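Local coordinates for laminin subunit ALPHA-1 (Mus musculus, PDB 2JD4), which forms the C-terminal LG4-5 domain pair of the laminin alpha1 chain, a basement membrane protein, and probably helps anchor laminin to the cell surface, at residues 15-26 and 189-197; 62-73 and 149-158. The protein carries 4 engineered substitutions. One frame throughout, in Å; residues are numbered along the deposited sequence.

From the N terminus, the chain first passes Cys9, whose disulfide to Cys281 ties the leading arm to the second laminin G domain, and then lays down residues 15-26. Residues 62-73 follow as a hairpin of the first domain, and about 75 residues later 149-158 returns to it, so contact 2 closes a loop wholly within that domain. Only then does 189-197 reach back to 15-26, and contact 1 closes the larger loop around the smaller. The chain thus illustrates nested closure: contact 2 joins a sheet hairpin to a long loop, while contact 1 joins the entry and exit of one domain. Their centres lie about 26 Å apart.

Contact 1: residues 15-26 and 189-197; sequences PGYVAGAHQFGL and AVDRCYVVA
Gln23 and Asp191 form an antiparallel hydrogen-bonded pair where the chain enters the first laminin G beta-sandwich and where it leaves for the second. Gln23 N reaches Asp191 O at 2.9 Å, while the return bond from Asp191 N to Gln23 O is weak at 3.3 Å. The Asp191 carboxylate serves its own segment: OD2 accepts Arg192 N at 2.8 Å on its anti side. With an alanine here the backbone pair could persist, but Arg192 N would probably be left without this acceptor and the turn of the backbone from Asp191 to Arg192 less firmly fixed.

Arg192 then turns its side chain to Tyr17. The bend at chi2 (143°) brings CD over the centre of the Tyr17 ring, 4.2 Å from its centroid, and the bend at chi3 (101°) then helps lay the guanidinium flat on that same ring with the planes 7° apart, a stacked cation-pi contact. Tyr194 runs beside Tyr17, pointing the same way, but the two rings are slid apart and barely overlap. The backbones meet again here, through Val18 N to Cys193 O (2.9 Å) and Val195 N to Gly16 O (3.0 Å). Cys193, whose O takes part in this second pairing, turns its side chain toward the entering segment, with SG 3.9 Å from Ala21 CB and disulfide-bonded to Cys168. A water accepts from Cys193 N and donates to both Val18 O and Ala21 O.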
loop_
_atom_site.group_PDB
_atom_site.type_symbol
_atom_site.label_atom_id
_atom_site.label_comp_id
_atom_site.label_asym_id
_atom_site.label_seq_id
_atom_site.Cartn_x
_atom_site.Cartn_y
_atom_site.Cartn_z
ATOM N N PRO A 15 -6.170 -12.556 -13.821
ATOM C CA PRO A 15 -6.910 -13.430 -12.903
ATOM C C PRO A 15 -8.421 -13.201 -12.824
ATOM O O PRO A 15 -9.159 -14.090 -12.397
ATOM C CB PRO A 15 -6.240 -13.161 -11.548
ATOM C CG PRO A 15 -4.878 -12.637 -11.918
ATOM C CD PRO A 15 -5.194 -11.744 -13.078
ATOM N N GLY A 16 -8.888 -12.023 -13.225
ATOM C CA GLY A 16 -10.310 -11.743 -13.120
ATOM C C GLY A 16 -10.595 -11.194 -11.726
ATOM O O GLY A 16 -9.672 -11.090 -10.916
ATOM N N TYR A 17 -11.852 -10.861 -11.426
ATOM C CA TYR A 17 -12.194 -10.297 -10.114
ATOM C C TYR A 17 -13.125 -11.125 -9.248
ATOM O O TYR A 17 -13.946 -11.887 -9.749
ATOM C CB TYR A 17 -12.821 -8.911 -10.274
ATOM C CG TYR A 17 -11.940 -7.915 -10.974
ATOM C CD1 TYR A 17 -12.028 -7.727 -12.351
ATOM C CD2 TYR A 17 -11.002 -7.171 -10.264
ATOM C CE1 TYR A 17 -11.203 -6.821 -13.004
ATOM C CE2 TYR A 17 -10.169 -6.261 -10.909
ATOM C CZ TYR A 17 -10.276 -6.094 -12.277
ATOM O OH TYR A 17 -9.455 -5.200 -12.921
ATOM N N VAL A 18 -13.002 -10.944 -7.937
ATOM C CA VAL A 18 -13.836 -11.653 -6.975
ATOM C C VAL A 18 -15.177 -10.929 -6.850
ATOM O O VAL A 18 -15.220 -9.721 -6.642
ATOM C CB VAL A 18 -13.166 -11.699 -5.576
ATOM C CG1 VAL A 18 -14.046 -12.467 -4.596
ATOM C CG2 VAL A 18 -11.796 -12.345 -5.670
ATOM N N ALA A 19 -16.273 -11.665 -6.982
ATOM C CA ALA A 19 -17.598 -11.068 -6.874
ATOM C C ALA A 19 -17.961 -10.793 -5.415
ATOM O O ALA A 19 -17.660 -11.590 -4.531
ATOM C CB ALA A 19 -18.640 -11.995 -7.502
ATOM N N GLY A 20 -18.599 -9.656 -5.167
ATOM C CA GLY A 20 -19.019 -9.325 -3.816
ATOM C C GLY A 20 -17.890 -9.148 -2.814
ATOM O O GLY A 20 -18.003 -9.559 -1.653
ATOM N N ALA A 21 -16.792 -8.555 -3.263
ATOM C CA ALA A 21 -15.660 -8.311 -2.379
ATOM C C ALA A 21 -15.115 -6.935 -2.716
ATOM O O ALA A 21 -15.268 -6.464 -3.850
ATOM C CB ALA A 21 -14.586 -9.370 -2.580
ATOM N N HIS A 22 -14.480 -6.288 -1.742
ATOM C CA HIS A 22 -13.928 -4.959 -1.977
ATOM C C HIS A 22 -12.463 -4.854 -1.544
ATOM O O HIS A 22 -12.067 -5.403 -0.514
ATOM C CB HIS A 22 -14.768 -3.916 -1.224
ATOM C CG HIS A 22 -16.205 -3.878 -1.651
ATOM N ND1 HIS A 22 -16.656 -3.088 -2.686
ATOM C CD2 HIS A 22 -17.288 -4.547 -1.192
ATOM C CE1 HIS A 22 -17.954 -3.270 -2.846
ATOM N NE2 HIS A 22 -18.363 -4.152 -1.951
ATOM N N GLN A 23 -11.669 -4.139 -2.337
ATOM C CA GLN A 23 -10.260 -3.935 -2.026
ATOM C C GLN A 23 -10.111 -2.540 -1.424
ATOM O O GLN A 23 -10.562 -1.562 -2.013
ATOM C CB GLN A 23 -9.394 -4.019 -3.290
ATOM C CG GLN A 23 -7.897 -3.795 -3.030
ATOM C CD GLN A 23 -7.203 -5.020 -2.455
ATOM O OE1 GLN A 23 -6.064 -4.939 -1.995
ATOM N NE2 GLN A 23 -7.884 -6.164 -2.489
ATOM N N PHE A 24 -9.481 -2.455 -0.259
ATOM C CA PHE A 24 -9.263 -1.173 0.397
ATOM C C PHE A 24 -7.765 -0.854 0.408
ATOM O O PHE A 24 -6.956 -1.608 -0.133
ATOM C CB PHE A 24 -9.817 -1.203 1.829
ATOM C CG PHE A 24 -11.295 -1.464 1.898
ATOM C CD1 PHE A 24 -11.783 -2.768 1.937
ATOM C CD2 PHE A 24 -12.204 -0.405 1.894
ATOM C CE1 PHE A 24 -13.162 -3.018 1.971
ATOM C CE2 PHE A 24 -13.577 -0.640 1.927
ATOM C CZ PHE A 24 -14.057 -1.953 1.965
ATOM N N GLY A 25 -7.398 0.270 1.014
ATOM C CA GLY A 25 -5.995 0.640 1.068
ATOM C C GLY A 25 -5.416 1.267 -0.197
ATOM O O GLY A 25 -4.216 1.530 -0.248
ATOM N N LEU A 26 -6.237 1.505 -1.217
ATOM C CA LEU A 26 -5.731 2.124 -2.446
ATOM C C LEU A 26 -5.291 3.558 -2.129
ATOM O O LEU A 26 -4.341 4.074 -2.720
ATOM C CB LEU A 26 -6.806 2.110 -3.536
ATOM C CG LEU A 26 -7.155 0.704 -4.037
ATOM C CD1 LEU A 26 -8.406 0.782 -4.883
ATOM C CD2 LEU A 26 -5.990 0.116 -4.843
ATOM N N ALA A 189 -12.714 5.935 -2.912
ATOM C CA ALA A 189 -11.588 5.170 -3.438
ATOM C C ALA A 189 -11.546 3.666 -3.209
ATOM O O ALA A 189 -10.516 3.130 -2.802
ATOM C CB ALA A 189 -10.279 5.795 -2.931
ATOM N N VAL A 190 -12.646 2.975 -3.476
ATOM C CA VAL A 190 -12.662 1.531 -3.303
ATOM C C VAL A 190 -12.570 0.878 -4.689
ATOM O O VAL A 190 -12.956 1.484 -5.690
ATOM C CB VAL A 190 -13.953 1.084 -2.582
ATOM C CG1 VAL A 190 -14.016 -0.426 -2.502
ATOM C CG2 VAL A 190 -13.972 1.668 -1.162
ATOM N N ASP A 191 -12.035 -0.338 -4.756
ATOM C CA ASP A 191 -11.929 -1.037 -6.039
ATOM C C ASP A 191 -12.215 -2.530 -5.848
ATOM O O ASP A 191 -12.612 -2.957 -4.758
ATOM C CB ASP A 191 -10.536 -0.823 -6.639
ATOM C CG ASP A 191 -10.560 -0.698 -8.159
ATOM O OD1 ASP A 191 -9.674 -0.009 -8.704
ATOM O OD2 ASP A 191 -11.454 -1.286 -8.810
ATOM N N ARG A 192 -12.018 -3.315 -6.904
ATOM C CA ARG A 192 -12.266 -4.758 -6.866
ATOM C C ARG A 192 -11.009 -5.546 -6.532
ATOM O O ARG A 192 -9.897 -5.046 -6.688
ATOM C CB ARG A 192 -12.807 -5.212 -8.221
ATOM C CG ARG A 192 -13.940 -4.345 -8.726
ATOM C CD ARG A 192 -13.864 -4.181 -10.235
ATOM N NE ARG A 192 -14.802 -5.047 -10.930
ATOM C CZ ARG A 192 -14.906 -5.120 -12.253
ATOM N NH1 ARG A 192 -14.125 -4.382 -13.024
ATOM N NH2 ARG A 192 -15.808 -5.918 -12.799
ATOM N N CYS A 193 -11.188 -6.783 -6.075
ATOM C CA CYS A 193 -10.065 -7.639 -5.717
ATOM C C CYS A 193 -9.782 -8.660 -6.809
ATOM O O CYS A 193 -10.710 -9.205 -7.407
ATOM C CB CYS A 193 -10.371 -8.429 -4.450
ATOM S SG CYS A 193 -11.184 -7.518 -3.113
ATOM N N TYR A 194 -8.505 -8.931 -7.049
ATOM C CA TYR A 194 -8.118 -9.926 -8.041
ATOM C C TYR A 194 -8.411 -11.300 -7.429
ATOM O O TYR A 194 -8.270 -11.489 -6.213
ATOM C CB TYR A 194 -6.620 -9.805 -8.363
ATOM C CG TYR A 194 -6.238 -8.541 -9.104
ATOM C CD1 TYR A 194 -5.404 -7.586 -8.518
ATOM C CD2 TYR A 194 -6.705 -8.302 -10.398
ATOM C CE1 TYR A 194 -5.044 -6.426 -9.209
ATOM C CE2 TYR A 194 -6.352 -7.146 -11.093
ATOM C CZ TYR A 194 -5.525 -6.217 -10.495
ATOM O OH TYR A 194 -5.184 -5.075 -11.187
ATOM N N VAL A 195 -8.840 -12.252 -8.254
ATOM C CA VAL A 195 -9.126 -13.600 -7.761
ATOM C C VAL A 195 -7.865 -14.123 -7.090
ATOM O O VAL A 195 -7.929 -14.785 -6.056
ATOM C CB VAL A 195 -9.537 -14.558 -8.921
ATOM C CG1 VAL A 195 -9.606 -16.005 -8.429
ATOM C CG2 VAL A 195 -10.888 -14.141 -9.468
ATOM N N VAL A 196 -6.722 -13.807 -7.686
ATOM C CA VAL A 196 -5.417 -14.218 -7.168
ATOM C C VAL A 196 -4.492 -13.002 -7.135
ATOM O O VAL A 196 -4.304 -12.339 -8.155
ATOM C CB VAL A 196 -4.753 -15.283 -8.068
ATOM C CG1 VAL A 196 -3.430 -15.711 -7.460
ATOM C CG2 VAL A 196 -5.672 -16.478 -8.241
ATOM N N ALA A 197 -3.907 -12.720 -5.969
ATOM C CA ALA A 197 -3.014 -11.573 -5.827
ATOM C C ALA A 197 -1.693 -11.932 -5.150
ATOM O O ALA A 197 -1.562 -12.992 -4.531
ATOM C CB ALA A 197 -3.711 -10.462 -5.037
HETATM O O HOH W 1 -13.832 -7.583 -6.106
#

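Contact 2: residues 62-73 and 149-158. With MG (magnesium ion), chain C.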
loop_
_atom_site.group_PDB
_atom_site.type_symbol
_atom_site.label_atom_id
_atom_site.label_comp_id
_atom_site.label_asym_id
_atom_site.label_seq_id
_atom_site.Cartn_x
_atom_site.Cartn_y
_atom_site.Cartn_z
ATOM N N TYR A 62 -14.741 0.508 12.253
ATOM C CA TYR A 62 -14.887 1.473 13.334
ATOM C C TYR A 62 -16.338 1.937 13.498
ATOM O O TYR A 62 -17.049 2.147 12.512
ATOM C CB TYR A 62 -13.987 2.676 13.033
ATOM C CG TYR A 62 -14.121 3.866 13.954
ATOM C CD1 TYR A 62 -13.482 3.895 15.197
ATOM C CD2 TYR A 62 -14.852 4.986 13.564
ATOM C CE1 TYR A 62 -13.568 5.013 16.018
ATOM C CE2 TYR A 62 -14.948 6.108 14.381
ATOM C CZ TYR A 62 -14.304 6.116 15.603
ATOM O OH TYR A 62 -14.393 7.228 16.406
ATOM N N VAL A 63 -16.768 2.072 14.751
ATOM C CA VAL A 63 -18.103 2.570 15.092
ATOM C C VAL A 63 -17.896 3.461 16.309
ATOM O O VAL A 63 -17.041 3.174 17.151
ATOM C CB VAL A 63 -19.107 1.443 15.455
ATOM C CG1 VAL A 63 -19.459 0.639 14.217
ATOM C CG2 VAL A 63 -18.534 0.549 16.540
ATOM N N ALA A 64 -18.652 4.548 16.405
ATOM C CA ALA A 64 -18.472 5.448 17.534
ATOM C C ALA A 64 -19.623 6.404 17.755
ATOM O O ALA A 64 -20.426 6.673 16.853
ATOM C CB ALA A 64 -17.185 6.243 17.358
ATOM N N HIS A 65 -19.685 6.925 18.975
ATOM C CA HIS A 65 -20.709 7.876 19.343
ATOM C C HIS A 65 -20.349 9.163 18.619
ATOM O O HIS A 65 -19.205 9.345 18.185
ATOM C CB HIS A 65 -20.694 8.078 20.861
ATOM C CG HIS A 65 -21.802 8.944 21.370
ATOM N ND1 HIS A 65 -21.818 10.312 21.197
ATOM C CD2 HIS A 65 -22.942 8.634 22.030
ATOM C CE1 HIS A 65 -22.922 10.806 21.728
ATOM N NE2 HIS A 65 -23.623 9.809 22.239
ATOM N N GLN A 66 -21.325 10.049 18.467
ATOM C CA GLN A 66 -21.087 11.321 17.804
ATOM C C GLN A 66 -19.983 12.104 18.521
ATOM O O GLN A 66 -19.177 12.769 17.876
ATOM C CB GLN A 66 -22.373 12.152 17.777
ATOM C CG GLN A 66 -22.232 13.514 17.107
ATOM C CD GLN A 66 -22.011 13.422 15.607
ATOM O OE1 GLN A 66 -21.913 14.442 14.923
ATOM N NE2 GLN A 66 -21.933 12.199 15.087
ATOM N N ASN A 67 -19.948 12.028 19.851
ATOM C CA ASN A 67 -18.928 12.747 20.615
ATOM C C ASN A 67 -17.676 11.907 20.813
ATOM O O ASN A 67 -16.710 12.354 21.436
ATOM C CB ASN A 67 -19.462 13.210 21.983
ATOM C CG ASN A 67 -19.874 12.058 22.888
ATOM O OD1 ASN A 67 -19.178 11.049 22.995
ATOM N ND2 ASN A 67 -21.003 12.220 23.568
ATOM N N GLN A 68 -17.708 10.688 20.275
ATOM C CA GLN A 68 -16.585 9.757 20.345
ATOM C C GLN A 68 -16.212 9.249 21.734
ATOM O O GLN A 68 -15.128 8.698 21.916
ATOM C CB GLN A 68 -15.351 10.373 19.677
ATOM C CG GLN A 68 -15.493 10.535 18.168
ATOM C CD GLN A 68 -14.163 10.770 17.480
ATOM O OE1 GLN A 68 -13.210 10.033 17.700
ATOM N NE2 GLN A 68 -14.096 11.794 16.637
ATOM N N MET A 69 -17.106 9.419 22.704
ATOM C CA MET A 69 -16.852 8.956 24.065
ATOM C C MET A 69 -17.044 7.445 24.151
ATOM O O MET A 69 -16.551 6.798 25.074
ATOM C CB MET A 69 -17.783 9.672 25.048
ATOM C CG MET A 69 -17.054 10.517 26.084
ATOM S SD MET A 69 -15.748 11.554 25.383
ATOM C CE MET A 69 -16.705 12.956 24.756
ATOM N N ASP A 70 -17.777 6.896 23.183
ATOM C CA ASP A 70 -18.023 5.460 23.084
ATOM C C ASP A 70 -17.496 5.045 21.710
ATOM O O ASP A 70 -17.658 5.789 20.744
ATOM C CB ASP A 70 -19.525 5.147 23.138
ATOM C CG ASP A 70 -20.107 5.259 24.534
ATOM O OD1 ASP A 70 -19.921 6.317 25.169
ATOM O OD2 ASP A 70 -20.756 4.284 24.983
ATOM N N TYR A 71 -16.870 3.875 21.616
ATOM C CA TYR A 71 -16.364 3.404 20.324
ATOM C C TYR A 71 -15.978 1.938 20.351
ATOM O O TYR A 71 -15.900 1.323 21.410
ATOM C CB TYR A 71 -15.153 4.241 19.879
ATOM C CG TYR A 71 -13.932 4.088 20.762
ATOM C CD1 TYR A 71 -13.172 2.919 20.741
ATOM C CD2 TYR A 71 -13.559 5.099 21.652
ATOM C CE1 TYR A 71 -12.073 2.753 21.587
ATOM C CE2 TYR A 71 -12.462 4.941 22.506
ATOM C CZ TYR A 71 -11.728 3.767 22.468
ATOM O OH TYR A 71 -10.666 3.591 23.321
ATOM N N ALA A 72 -15.757 1.383 19.162
ATOM C CA ALA A 72 -15.333 -0.003 19.000
ATOM C C ALA A 72 -14.572 -0.050 17.679
ATOM O O ALA A 72 -15.025 0.521 16.685
ATOM C CB ALA A 72 -16.534 -0.936 18.952
ATOM N N THR A 73 -13.425 -0.721 17.666
ATOM C CA THR A 73 -12.621 -0.802 16.451
ATOM C C THR A 73 -11.782 -2.077 16.368
ATOM O O THR A 73 -11.487 -2.718 17.384
ATOM C CB THR A 73 -11.679 0.430 16.342
ATOM O OG1 THR A 73 -10.922 0.363 15.129
ATOM C CG2 THR A 73 -10.720 0.476 17.527
ATOM N N LEU A 149 -11.464 5.247 7.011
ATOM C CA LEU A 149 -12.310 6.363 7.441
ATOM C C LEU A 149 -12.320 7.481 6.398
ATOM O O LEU A 149 -11.409 7.586 5.568
ATOM C CB LEU A 149 -11.793 6.939 8.772
ATOM C CG LEU A 149 -11.663 5.993 9.966
ATOM C CD1 LEU A 149 -10.841 6.680 11.070
ATOM C CD2 LEU A 149 -13.042 5.605 10.470
ATOM N N PRO A 150 -13.357 8.336 6.427
ATOM C CA PRO A 150 -13.472 9.453 5.484
ATOM C C PRO A 150 -12.322 10.427 5.744
ATOM O O PRO A 150 -11.819 10.516 6.866
ATOM C CB PRO A 150 -14.826 10.073 5.835
ATOM C CG PRO A 150 -15.582 8.944 6.492
ATOM C CD PRO A 150 -14.530 8.268 7.315
ATOM N N SER A 151 -11.912 11.148 4.710
ATOM C CA SER A 151 -10.819 12.109 4.820
ATOM C C SER A 151 -11.102 13.232 5.829
ATOM O O SER A 151 -10.194 13.725 6.501
ATOM C CB SER A 151 -10.538 12.721 3.443
ATOM O OG SER A 151 -9.419 13.583 3.490
ATOM N N HIS A 152 -12.360 13.629 5.937
ATOM C CA HIS A 152 -12.741 14.706 6.843
ATOM C C HIS A 152 -12.870 14.298 8.313
ATOM O O HIS A 152 -12.917 15.159 9.190
ATOM C CB HIS A 152 -14.063 15.328 6.380
ATOM C CG HIS A 152 -15.213 14.367 6.365
ATOM N ND1 HIS A 152 -15.728 13.803 7.512
ATOM C CD2 HIS A 152 -15.947 13.870 5.340
ATOM C CE1 HIS A 152 -16.729 13.001 7.196
ATOM N NE2 HIS A 152 -16.883 13.023 5.885
ATOM N N TYR A 153 -12.912 12.996 8.583
ATOM C CA TYR A 153 -13.073 12.497 9.951
ATOM C C TYR A 153 -11.774 12.491 10.764
ATOM O O TYR A 153 -10.708 12.184 10.238
ATOM C CB TYR A 153 -13.656 11.077 9.905
ATOM C CG TYR A 153 -14.273 10.612 11.200
ATOM C CD1 TYR A 153 -15.507 11.105 11.621
ATOM C CD2 TYR A 153 -13.621 9.685 12.010
ATOM C CE1 TYR A 153 -16.076 10.686 12.819
ATOM C CE2 TYR A 153 -14.180 9.258 13.208
ATOM C CZ TYR A 153 -15.406 9.763 13.606
ATOM O OH TYR A 153 -15.961 9.345 14.791
ATOM N N ARG A 154 -11.879 12.830 12.047
ATOM C CA ARG A 154 -10.732 12.852 12.963
ATOM C C ARG A 154 -11.038 11.892 14.105
ATOM O O ARG A 154 -11.652 12.292 15.086
ATOM C CB ARG A 154 -10.531 14.254 13.558
ATOM C CG ARG A 154 -10.031 15.332 12.604
ATOM C CD ARG A 154 -8.616 15.051 12.136
ATOM N NE ARG A 154 -8.592 14.520 10.778
ATOM C CZ ARG A 154 -8.926 15.226 9.705
ATOM N NH1 ARG A 154 -9.305 16.491 9.837
ATOM N NH2 ARG A 154 -8.886 14.672 8.501
ATOM N N ALA A 155 -10.627 10.632 13.989
ATOM C CA ALA A 155 -10.909 9.657 15.039
ATOM C C ALA A 155 -9.991 9.855 16.244
ATOM O O ALA A 155 -8.772 9.912 16.099
ATOM C CB ALA A 155 -10.760 8.233 14.496
ATOM N N ARG A 156 -10.584 9.942 17.433
ATOM C CA ARG A 156 -9.816 10.145 18.656
ATOM C C ARG A 156 -9.713 8.890 19.525
ATOM O O ARG A 156 -10.611 8.047 19.550
ATOM C CB ARG A 156 -10.436 11.287 19.484
ATOM C CG ARG A 156 -10.575 12.611 18.731
ATOM C CD ARG A 156 -10.848 13.784 19.670
ATOM N NE ARG A 156 -12.101 13.643 20.410
ATOM C CZ ARG A 156 -13.307 13.933 19.928
ATOM N NH1 ARG A 156 -13.449 14.394 18.693
ATOM N NH2 ARG A 156 -14.380 13.756 20.689
ATOM N N ASN A 157 -8.592 8.778 20.230
ATOM C CA ASN A 157 -8.322 7.674 21.143
ATOM C C ASN A 157 -8.308 6.236 20.616
ATOM O O ASN A 157 -8.730 5.314 21.315
ATOM C CB ASN A 157 -9.254 7.773 22.357
ATOM C CG ASN A 157 -9.052 9.071 23.138
ATOM O OD1 ASN A 157 -7.922 9.455 23.452
ATOM N ND2 ASN A 157 -10.146 9.749 23.452
ATOM N N ILE A 158 -7.832 6.039 19.387
ATOM C CA ILE A 158 -7.706 4.689 18.850
ATOM C C ILE A 158 -6.299 4.540 18.265
ATOM O O ILE A 158 -6.026 3.636 17.472
ATOM C CB ILE A 158 -8.791 4.348 17.773
ATOM C CG1 ILE A 158 -8.564 5.138 16.484
ATOM C CG2 ILE A 158 -10.179 4.632 18.337
ATOM C CD1 ILE A 158 -9.571 4.787 15.390
HETATM MG MG MG C . -21.878 3.932 26.917
HETATM O O HOH W 2 -13.252 7.202 18.811
HETATM O O HOH W 3 -18.696 9.554 15.531
HETATM O O HOH W 4 -12.646 8.958 22.983
HETATM O O HOH W 5 -21.500 6.215 27.272
HETATM O O HOH W 6 -22.745 3.580 28.957
#
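Gln68 reaches across to residues 153-156, and each atom of its side chain has a neighbour there. CB lies over one face of the Arg156 guanidinium, 3.7 Å from NH2. CG passes the Tyr153 hydroxyl, at 3.6 Å from OH, and with the chain extended beyond it (chi2 -164°) the amide is carried on to the opposing backbone. OE1 takes Arg156 N at 2.6 Å, in the carbonyl plane and on a lone pair, and also accepts from a water that donates to Arg156 O. On the other corner of the amide, NE2 donates almost straight (175°) to Arg154 O at 2.9 Å. Gripped at both ends, the amide is held against rotation.

Gln68 owes its position to a beta hairpin of the laminin G sheet, in which a type I turn from His65 to Gln68 helps link strands 58-64 and 71-77. Just beyond the turn, Asp70 OD2 binds the magnesium ion, whose other protein ligands are Leu87, Thr137 and Asp139.

Deeper in, Tyr62 comes up from its strand and its hydroxyl hydrogen-bonds that of Tyr153, OH to OH 3.1 Å, the two rings meeting rim to rim at a steep angle. Leu149 CD2 packs 3.6 Å from Tyr62 CD2. Further along, Ile158 sets CG2 over the face of the Tyr71 ring, 4.3 Å from its centroid.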